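Local coordinates for peptidoglycan N-acetylglucosamine deacetylase (Agathobacter rectalis, PDB 5JMU), which probably removes acetyl groups from N-acetylglucosamine residues of peptidoglycan through a zinc-dependent catalytic domain of the NodB polysaccharide deacetylase family, the part of the protein crystallised here, at residues Thr123-Lys126 with Gly131-Thr134. Numbering follows the deposited sequence.
Sequences TVSK and GIMT
Ser125 meets two successive residues of a helix's first turn, Ile132 through one methyl branch and Met133, here selenomethionine, through its bent chain. The methyl CG2 of Ile132 lies 3.6 Å from Ser125 CB. This branch can face the serine because CG1 stands anti to the backbone N (chi1 -162°), which sends the longer arm elsewhere and leaves CG2 for the contact. From Met133 the approach is alongside: CG comes within 3.3 Å of Ser125 OG, and the selenium, SE, sits 3.7 Å from the same oxygen. The bend at chi2 (-52°) turns SE toward the serine, so that CG and SE lie along it together. A small side chain suits this buried position, its CB packing against apolar atoms while its hydroxyl bonds to neighbours outside both segments. There OG is held by Asn122 OD1 and by ND2 of Asn226, the C-terminal residue. Gly131 is the N-cap residue, with a positive phi (90°) that glycine readily adopts; its backbone N is hydrogen-bonded to Asn226 OD1, so the C-terminal residue joins the two segments. The contact thus links the loop that follows strand 113-114 to the start of helix 132-142. Tyr86, between helices 82-85 and 89-107, touches both Ser125 and Met133, and Ile132 approaches Glu89 at the start of the latter helix.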
loop_
_atom_site.group_PDB
_atom_site.type_symbol
_atom_site.label_atom_id
_atom_site.label_comp_id
_atom_site.label_asym_id
_atom_site.label_seq_id
_atom_site.Cartn_x
_atom_site.Cartn_y
_atom_site.Cartn_z
ATOM N N THR A 123 7.292 11.397 -10.534
ATOM C CA THR A 123 8.116 12.532 -10.955
ATOM C C THR A 123 7.659 13.839 -10.345
ATOM O O THR A 123 8.348 14.858 -10.509
ATOM C CB THR A 123 8.145 12.713 -12.475
ATOM O OG1 THR A 123 6.821 12.888 -12.978
ATOM C CG2 THR A 123 8.804 11.520 -13.106
ATOM N N VAL A 124 6.525 13.835 -9.622
ATOM C CA VAL A 124 6.123 15.079 -8.971
ATOM C C VAL A 124 7.223 15.587 -8.004
ATOM O O VAL A 124 7.406 16.794 -7.839
ATOM C CB VAL A 124 4.775 14.944 -8.211
ATOM C CG1 VAL A 124 4.802 13.902 -7.109
ATOM C CG2 VAL A 124 4.260 16.355 -7.751
ATOM N N SER A 125 7.960 14.642 -7.399
ATOM C CA SER A 125 9.032 15.036 -6.504
ATOM C C SER A 125 10.094 15.863 -7.242
ATOM O O SER A 125 10.802 16.608 -6.557
ATOM C CB SER A 125 9.681 13.811 -5.859
ATOM O OG SER A 125 10.149 12.925 -6.877
ATOM N N LYS A 126 10.174 15.809 -8.588
ATOM C CA LYS A 126 11.144 16.671 -9.307
ATOM C C LYS A 126 10.850 18.144 -9.107
ATOM O O LYS A 126 11.737 18.974 -9.199
ATOM C CB LYS A 126 11.150 16.434 -10.818
ATOM C CG LYS A 126 11.657 15.120 -11.297
ATOM C CD LYS A 126 11.549 15.040 -12.836
ATOM C CE LYS A 126 11.785 13.625 -13.363
ATOM N NZ LYS A 126 11.426 13.526 -14.831
ATOM N N GLY A 131 16.254 14.604 -8.025
ATOM C CA GLY A 131 17.140 13.545 -7.570
ATOM C C GLY A 131 16.723 12.905 -6.258
ATOM O O GLY A 131 17.340 11.896 -5.839
ATOM N N ILE A 132 15.699 13.438 -5.591
ATOM C CA ILE A 132 15.396 12.906 -4.268
ATOM C C ILE A 132 14.967 11.434 -4.245
ATOM O O ILE A 132 15.260 10.736 -3.271
ATOM C CB ILE A 132 14.355 13.804 -3.548
ATOM C CG1 ILE A 132 14.366 13.543 -2.023
ATOM C CG2 ILE A 132 12.918 13.706 -4.200
ATOM C CD1 ILE A 132 13.424 14.490 -1.234
HETATM N N MSE A 133 14.283 10.934 -5.274
HETATM C CA MSE A 133 13.872 9.543 -5.180
HETATM C C MSE A 133 15.046 8.586 -5.320
HETATM O O MSE A 133 15.052 7.515 -4.714
HETATM C CB MSE A 133 12.794 9.198 -6.253
HETATM C CG MSE A 133 11.567 10.080 -6.160
HETATM SE SE MSE A 133 10.757 10.203 -4.400
HETATM C CE MSE A 133 10.571 8.469 -4.157
ATOM N N THR A 134 16.024 8.937 -6.146
ATOM C CA THR A 134 17.224 8.093 -6.221
ATOM C C THR A 134 17.899 8.027 -4.847
ATOM O O THR A 134 18.395 6.961 -4.427
ATOM C CB THR A 134 18.190 8.654 -7.275
ATOM O OG1 THR A 134 17.652 8.377 -8.594
ATOM C CG2 THR A 134 19.601 8.028 -7.142
#